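Local coordinates for protein NADP-dependent 2-hydroxyacid dehydrogenase (Rhizobium etli, PDB 4XCV) that probably catalyses the NADPH-dependent interconversion of 2-oxoacids and D-2-hydroxyacids, as a member of the D-isomer-specific 2-hydroxyacid dehydrogenase family, at residues Asp243-Val248 / Ser270-Leu275; Ser257-Glu262 / Thr281-Ala286. All coordinates share one frame; numbering follows the deposited sequence. Where two conformers were deposited one is given.

Contact 1. Residues Asp243-Val248 / Ser270-Leu275; sequences DIVSAV and SPLWEL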
loop_
_atom_site.group_PDB
_atom_site.type_symbol
_atom_site.label_atom_id
_atom_site.label_comp_id
_atom_site.label_asym_id
_atom_site.label_seq_id
_atom_site.Cartn_x
_atom_site.Cartn_y
_atom_site.Cartn_z
ATOM N N ASP A 243 25.016 -7.391 -8.566
ATOM C CA ASP A 243 24.263 -7.446 -9.800
ATOM C C ASP A 243 23.025 -6.558 -9.726
ATOM O O ASP A 243 22.609 -6.019 -10.745
ATOM C CB ASP A 243 23.820 -8.869 -10.145
ATOM C CG ASP A 243 24.960 -9.801 -10.509
ATOM O OD1 ASP A 243 26.147 -9.363 -10.613
ATOM O OD2 ASP A 243 24.651 -11.012 -10.727
ATOM N N ILE A 244 22.422 -6.427 -8.544
ATOM C CA ILE A 244 21.330 -5.458 -8.370
ATOM C C ILE A 244 21.873 -4.053 -8.664
ATOM O O ILE A 244 21.286 -3.301 -9.396
ATOM C CB ILE A 244 20.711 -5.511 -6.966
ATOM C CG1 ILE A 244 20.149 -6.898 -6.649
ATOM C CG2 ILE A 244 19.680 -4.399 -6.840
ATOM C CD1 ILE A 244 19.818 -7.058 -5.203
ATOM N N VAL A 245 23.015 -3.706 -8.069
ATOM C CA VAL A 245 23.604 -2.403 -8.275
ATOM C C VAL A 245 23.854 -2.152 -9.780
ATOM O O VAL A 245 23.489 -1.115 -10.311
ATOM C CB VAL A 245 24.915 -2.250 -7.482
ATOM C CG1 VAL A 245 25.603 -0.915 -7.756
ATOM C CG2 VAL A 245 24.663 -2.385 -5.984
ATOM N N SER A 246 24.507 -3.085 -10.459
ATOM C CA SER A 246 24.784 -2.913 -11.878
ATOM C C SER A 246 23.519 -2.791 -12.700
ATOM O O SER A 246 23.460 -1.992 -13.620
ATOM C CB SER A 246 25.658 -4.067 -12.377
ATOM O OG SER A 246 26.967 -4.000 -11.795
ATOM N N ALA A 247 22.523 -3.615 -12.366
ATOM C CA ALA A 247 21.261 -3.619 -13.134
ATOM C C ALA A 247 20.527 -2.294 -12.979
ATOM O O ALA A 247 19.949 -1.775 -13.969
ATOM C CB ALA A 247 20.387 -4.790 -12.724
ATOM N N VAL A 248 20.528 -1.713 -11.773
ATOM C CA VAL A 248 19.888 -0.408 -11.602
ATOM C C VAL A 248 20.671 0.676 -12.322
ATOM O O VAL A 248 20.104 1.508 -13.004
ATOM C CB VAL A 248 19.695 -0.046 -10.117
ATOM C CG1 VAL A 248 19.198 1.375 -9.967
ATOM C CG2 VAL A 248 18.707 -0.998 -9.481
ATOM N N SER A 270 27.701 -0.010 1.309
ATOM C CA SER A 270 26.965 -0.576 0.185
ATOM C C SER A 270 26.460 0.520 -0.750
ATOM O O SER A 270 25.867 1.517 -0.292
ATOM C CB SER A 270 25.794 -1.388 0.667
ATOM O OG SER A 270 25.023 -1.804 -0.460
ATOM N N PRO A 271 26.564 0.315 -2.061
ATOM C CA PRO A 271 25.972 1.285 -2.987
ATOM C C PRO A 271 24.452 1.305 -2.928
ATOM O O PRO A 271 23.811 2.252 -3.424
ATOM C CB PRO A 271 26.450 0.790 -4.373
ATOM C CG PRO A 271 27.664 -0.021 -4.108
ATOM C CD PRO A 271 27.395 -0.681 -2.759
ATOM N N LEU A 272 23.857 0.255 -2.375
ATOM C CA LEU A 272 22.386 0.189 -2.353
ATOM C C LEU A 272 21.740 1.350 -1.617
ATOM O O LEU A 272 20.625 1.771 -1.978
ATOM C CB LEU A 272 21.934 -1.141 -1.748
ATOM C CG LEU A 272 22.266 -2.415 -2.525
ATOM C CD1 LEU A 272 21.977 -3.636 -1.686
ATOM C CD2 LEU A 272 21.520 -2.438 -3.856
ATOM N N TRP A 273 22.348 1.799 -0.517
ATOM C CA TRP A 273 21.726 2.831 0.270
ATOM C C TRP A 273 21.304 4.063 -0.495
ATOM O O TRP A 273 20.238 4.618 -0.242
ATOM C CB TRP A 273 22.634 3.270 1.411
ATOM C CG TRP A 273 23.016 2.247 2.433
ATOM C CD1 TRP A 273 24.214 1.584 2.527
ATOM C CD2 TRP A 273 22.275 1.864 3.575
ATOM N NE1 TRP A 273 24.234 0.794 3.620
ATOM C CE2 TRP A 273 23.041 0.932 4.285
ATOM C CE3 TRP A 273 21.004 2.187 4.053
ATOM C CZ2 TRP A 273 22.602 0.356 5.477
ATOM C CZ3 TRP A 273 20.568 1.599 5.220
ATOM C CH2 TRP A 273 21.365 0.690 5.908
ATOM N N GLU A 274 22.125 4.514 -1.441
ATOM C CA GLU A 274 21.894 5.769 -2.118
ATOM C C GLU A 274 21.506 5.582 -3.576
ATOM O O GLU A 274 21.431 6.558 -4.307
ATOM C CB GLU A 274 23.122 6.675 -1.973
ATOM C CG GLU A 274 23.335 7.171 -0.540
ATOM C CD GLU A 274 24.331 8.307 -0.449
ATOM O OE1 GLU A 274 24.081 9.394 -1.002
ATOM O OE2 GLU A 274 25.376 8.152 0.201
ATOM N N LEU A 275 21.243 4.366 -4.007
ATOM C CA LEU A 275 20.863 4.087 -5.389
ATOM C C LEU A 275 19.457 4.621 -5.667
ATOM O O LEU A 275 18.568 4.413 -4.869
ATOM C CB LEU A 275 20.891 2.578 -5.533
ATOM C CG LEU A 275 21.034 1.897 -6.863
ATOM C CD1 LEU A 275 22.169 2.447 -7.699
ATOM C CD2 LEU A 275 21.300 0.461 -6.469
#

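Contact 2. Residues Ser257-Glu262 / Thr281-Ala286; sequences SLDVFE and TPHDAA. With NDP (NADPH dihydro-nicotinamide-adenine-dinucleotide phosphate), chain B.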
loop_
_atom_site.group_PDB
_atom_site.type_symbol
_atom_site.label_atom_id
_atom_site.label_comp_id
_atom_site.label_asym_id
_atom_site.label_seq_id
_atom_site.Cartn_x
_atom_site.Cartn_y
_atom_site.Cartn_z
ATOM N N SER A 257 13.151 -2.982 -4.061
ATOM C CA SER A 257 12.863 -2.882 -2.639
ATOM C C SER A 257 13.416 -4.108 -1.975
ATOM O O SER A 257 13.113 -5.238 -2.377
ATOM C CB SER A 257 11.362 -2.821 -2.355
ATOM O OG SER A 257 10.811 -1.630 -2.888
ATOM N N LEU A 258 14.217 -3.902 -0.924
ATOM C CA LEU A 258 14.910 -4.991 -0.269
ATOM C C LEU A 258 14.766 -4.931 1.221
ATOM O O LEU A 258 15.058 -3.897 1.817
ATOM C CB LEU A 258 16.403 -4.933 -0.626
ATOM C CG LEU A 258 16.750 -4.965 -2.116
ATOM C CD1 LEU A 258 18.203 -4.608 -2.373
ATOM C CD2 LEU A 258 16.448 -6.297 -2.779
ATOM N N ASP A 259 14.324 -6.030 1.828
ATOM C CA ASP A 259 14.303 -6.157 3.278
ATOM C C ASP A 259 15.394 -7.066 3.802
ATOM O O ASP A 259 15.612 -7.136 5.029
ATOM C CB ASP A 259 12.973 -6.778 3.741
ATOM C CG ASP A 259 12.785 -6.732 5.229
ATOM O OD1 ASP A 259 12.794 -5.636 5.844
ATOM O OD2 ASP A 259 12.557 -7.800 5.845
ATOM N N VAL A 260 16.057 -7.786 2.903
ATOM C CA VAL A 260 17.052 -8.799 3.268
ATOM C C VAL A 260 18.289 -8.635 2.431
ATOM O O VAL A 260 18.191 -8.183 1.315
ATOM C CB VAL A 260 16.451 -10.229 3.142
ATOM C CG1 VAL A 260 15.325 -10.415 4.129
ATOM C CG2 VAL A 260 15.955 -10.487 1.720
ATOM N N PHE A 261 19.437 -9.055 2.995
ATOM C CA PHE A 261 20.735 -8.777 2.380
ATOM C C PHE A 261 21.666 -9.939 2.567
ATOM O O PHE A 261 21.535 -10.699 3.508
ATOM C CB PHE A 261 21.322 -7.460 2.964
ATOM C CG PHE A 261 20.380 -6.322 2.807
ATOM C CD1 PHE A 261 19.417 -6.078 3.760
ATOM C CD2 PHE A 261 20.320 -5.599 1.616
ATOM C CE1 PHE A 261 18.436 -5.116 3.548
ATOM C CE2 PHE A 261 19.359 -4.645 1.415
ATOM C CZ PHE A 261 18.426 -4.398 2.363
ATOM N N GLU A 262 22.660 -10.056 1.682
ATOM C CA GLU A 262 23.608 -11.156 1.746
ATOM C C GLU A 262 24.346 -11.188 3.075
ATOM O O GLU A 262 24.628 -12.258 3.594
ATOM C CB GLU A 262 24.629 -11.029 0.600
ATOM C CG GLU A 262 24.046 -11.140 -0.816
ATOM C CD GLU A 262 25.142 -11.159 -1.848
ATOM O OE1 GLU A 262 25.936 -12.132 -1.869
ATOM O OE2 GLU A 262 25.249 -10.156 -2.592
ATOM N N THR A 281 14.668 -1.653 3.723
ATOM C CA THR A 281 14.224 -1.808 5.105
ATOM C C THR A 281 15.171 -2.795 5.763
ATOM O O THR A 281 15.663 -3.767 5.144
ATOM C CB THR A 281 12.737 -2.201 5.269
ATOM O OG1 THR A 281 12.473 -3.372 4.500
ATOM C CG2 THR A 281 11.826 -1.132 4.846
ATOM N N PRO A 282 15.480 -2.586 7.058
ATOM C CA PRO A 282 16.581 -3.319 7.704
ATOM C C PRO A 282 16.074 -4.640 8.303
ATOM O O PRO A 282 16.155 -4.871 9.499
ATOM C CB PRO A 282 17.043 -2.335 8.806
ATOM C CG PRO A 282 15.728 -1.664 9.186
ATOM C CD PRO A 282 15.026 -1.445 7.884
ATOM N N HIS A 283 15.595 -5.536 7.450
ATOM C CA HIS A 283 15.057 -6.784 7.915
ATOM C C HIS A 283 14.042 -6.581 9.025
ATOM O O HIS A 283 14.092 -7.238 10.045
ATOM C CB HIS A 283 16.183 -7.773 8.274
ATOM C CG HIS A 283 15.761 -9.216 8.181
ATOM N ND1 HIS A 283 16.632 -10.259 7.965
ATOM C CD2 HIS A 283 14.523 -9.785 8.239
ATOM C CE1 HIS A 283 15.975 -11.403 7.946
ATOM N NE2 HIS A 283 14.685 -11.140 8.124
ATOM N N ASP A 284 13.100 -5.645 8.783
ATOM C CA ASP A 284 12.017 -5.389 9.733
ATOM C C ASP A 284 10.657 -5.476 9.034
ATOM O O ASP A 284 9.650 -5.056 9.631
ATOM C CB ASP A 284 12.232 -4.097 10.517
ATOM C CG ASP A 284 12.106 -2.823 9.692
ATOM O OD1 ASP A 284 11.789 -2.943 8.467
ATOM O OD2 ASP A 284 12.238 -1.701 10.265
ATOM N N ALA A 285 10.597 -6.104 7.870
ATOM C CA ALA A 285 9.282 -6.269 7.181
ATOM C C ALA A 285 8.326 -7.118 8.012
ATOM O O ALA A 285 7.124 -6.859 8.037
ATOM C CB ALA A 285 9.462 -6.925 5.843
ATOM N N ALA A 286 8.807 -8.169 8.657
ATOM C CA ALA A 286 7.935 -9.095 9.341
ATOM C C ALA A 286 8.775 -9.783 10.429
ATOM O O ALA A 286 9.176 -10.888 10.269
ATOM C CB ALA A 286 7.349 -10.113 8.369
HETATM P PA NDP B . 6.770 -21.757 2.530
HETATM O O1A NDP B . 5.347 -21.782 2.998
HETATM O O2A NDP B . 7.698 -22.917 2.827
HETATM O O5B NDP B . 6.727 -21.504 0.951
HETATM C C5B NDP B . 7.944 -21.579 0.201
HETATM C C4B NDP B . 7.582 -21.380 -1.252
HETATM O O4B NDP B . 8.795 -21.320 -1.997
HETATM C C3B NDP B . 6.753 -22.519 -1.796
HETATM O O3B NDP B . 5.776 -22.022 -2.733
HETATM C C2B NDP B . 7.809 -23.331 -2.497
HETATM O O2B NDP B . 7.332 -24.141 -3.606
HETATM C C1B NDP B . 8.713 -22.231 -3.050
HETATM N N9A NDP B . 10.049 -22.708 -3.414
HETATM C C8A NDP B . 10.933 -23.265 -2.563
HETATM N N7A NDP B . 12.027 -23.683 -3.270
HETATM C C5A NDP B . 11.767 -23.405 -4.583
HETATM C C6A NDP B . 12.449 -23.653 -5.773
HETATM N N6A NDP B . 13.661 -24.210 -5.777
HETATM N N1A NDP B . 11.876 -23.266 -6.919
HETATM C C2A NDP B . 10.664 -22.671 -6.922
HETATM N N3A NDP B . 9.940 -22.411 -5.820
HETATM C C4A NDP B . 10.538 -22.792 -4.671
HETATM O O3 NDP B . 7.509 -20.438 3.079
HETATM P PN NDP B . 6.879 -19.039 3.559
HETATM O O1N NDP B . 6.002 -18.551 2.455
HETATM O O2N NDP B . 6.261 -19.163 4.869
HETATM O O5D NDP B . 8.185 -18.172 3.730
HETATM C C5D NDP B . 9.096 -17.994 2.636
HETATM C C4D NDP B . 10.415 -17.485 3.231
HETATM O O4D NDP B . 10.265 -16.147 3.682
HETATM C C3D NDP B . 10.903 -18.216 4.451
HETATM O O3D NDP B . 11.620 -19.412 4.098
HETATM C C2D NDP B . 11.781 -17.197 5.159
HETATM O O2D NDP B . 13.160 -17.395 4.765
HETATM C C1D NDP B . 11.336 -15.878 4.598
HETATM N N1N NDP B . 10.813 -14.913 5.569
HETATM C C2N NDP B . 11.311 -13.637 5.617
HETATM C C3N NDP B . 10.919 -12.758 6.569
HETATM C C7N NDP B . 11.393 -11.399 6.617
HETATM O O7N NDP B . 11.268 -10.799 7.711
HETATM N N7N NDP B . 11.910 -10.766 5.580
HETATM C C4N NDP B . 9.873 -13.142 7.541
HETATM C C5N NDP B . 9.397 -14.502 7.368
HETATM C C6N NDP B . 9.845 -15.354 6.473
HETATM P P2B NDP B . 6.205 -25.277 -3.342
HETATM O O1X NDP B . 6.154 -26.066 -4.609
HETATM O O2X NDP B . 6.699 -26.075 -2.147
HETATM O O3X NDP B . 4.959 -24.572 -2.990
HETATM O O HOH W 1 11.670 -8.538 8.442
#

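Contact 1. Residues Asp243-Val248 / Ser270-Leu275
In the Rossmann-type cofactor domain, Ile244, Val245 and Val248 form the apolar stripe by which helix 241-250, the crossover between parallel strands 229-232 and 255-258, packs on Pro271, Leu272 and Leu275 of the loop that leads into edge strand 278-280. The backbones are closest where the CA atoms of Val245 and Leu272 lie 6.6 Å apart. Val245 spreads its two methyls over two neighbours. With chi1 at 176°, CG1 lies opposite the backbone N and meets Pro271 CB at 3.9 Å, the two side chains crossing at about a right angle. CG2, beside the backbone N, sits 3.8 Å from Leu272 CD2 and is also near Pro271 CB. The same leucine methyl is shared with the preceding helix residue: Ile244 CG2 comes to 4.0 Å from Leu272 CD2, again with the side chains roughly perpendicular. One turn further along the helix, Val248 and Leu275 reach toward each other, tip to tip. Leu275 was deposited in two conformers; in one of them its CG is 3.6 Å from Val248 CG1, a distance that is uncertain for the other. The loop is shaped by an ST turn, in which Leu272 N donates to Ser270 OG over 3.0 Å at an N-H...O angle of 156°. Its far side faces the second subunit: Glu274 forms a salt bridge with Arg128 of that subunit, and Trp273 packs on the same arginine. No hydrogen bond links the helix segment to the loop segment; they meet through aliphatic carbons, so the fit depends on side-chain shape, and the two conformers suggest that Leu275 has some freedom.

Contact 2. Residues Ser257-Glu262 / Thr281-Ala286
Chi1 of -171° swings the carboxylate of Asp259 away from its own backbone N, while Thr281 holds OG1 between its backbone N and carbonyl carbon (chi1 54°); together they let Thr281 OG1 donate to Asp259 OD1 over 2.7 Å. That hydroxyl comes from the anti side of the oxygen. Asp284 N reaches the syn side of Asp259 OD1 at 3.0 Å, and Ala285 N adds a weak hydrogen bond to the same oxygen, so the buried carboxylate is gripped by 281-286 and its rotation is restricted. At the strand ends, Thr281 N is hydrogen-bonded to Leu258 O at 3.0 Å, carrying on the pairing of parallel strands 255-258 and 278-280. Beyond the C-terminal ends of these strands of the Rossmann-type sheet, the two loops line part of the nicotinamide end of the NADPH pocket. There the carboxamide N7N of NADPH gives Asp259 OD2 a nearly straight hydrogen bond, 3.0 Å long with an N-H...O angle of 171°. Water 1 also donates to Asp259 OD2, at 2.8 Å, and accepts from Ala286 N. Val260 CG1 lies over one face of the imidazole in a CH-pi contact, 4.0 Å from the centroid of the His283 ring, and is also beside the carboxamide. His283 ND1 is hydrogen-bonded to Glu264, consistent with the histidine-glutamate pair that serves catalysis in this family. Asp284 turns OD2 to His121 of the second subunit, and the ring edge of Phe261 meets Thr281 O, its CE1 3.5 Å away.

In the fold
Following the chain from the N terminus, past the five-stranded sheet and helix 100-116, the four segments come in the order 243-248, 257-262, 270-275 and 281-286. They alternate, so the contacts cross: contact 1 closes a loop of 21 intervening residues that includes strand 255-258, and contact 2 one of 18 that includes strand 278-280. Contact 1 ties the crossover helix to the loop before strand 278-280, whereas contact 2 joins the loops that follow the last two strands, beside the cofactor. Their centres lie about 15 Å apart, bridged by Leu258, whose CD1 packs against Ile244 and Leu272. Both reach the second subunit, through 270-275 and 281-286.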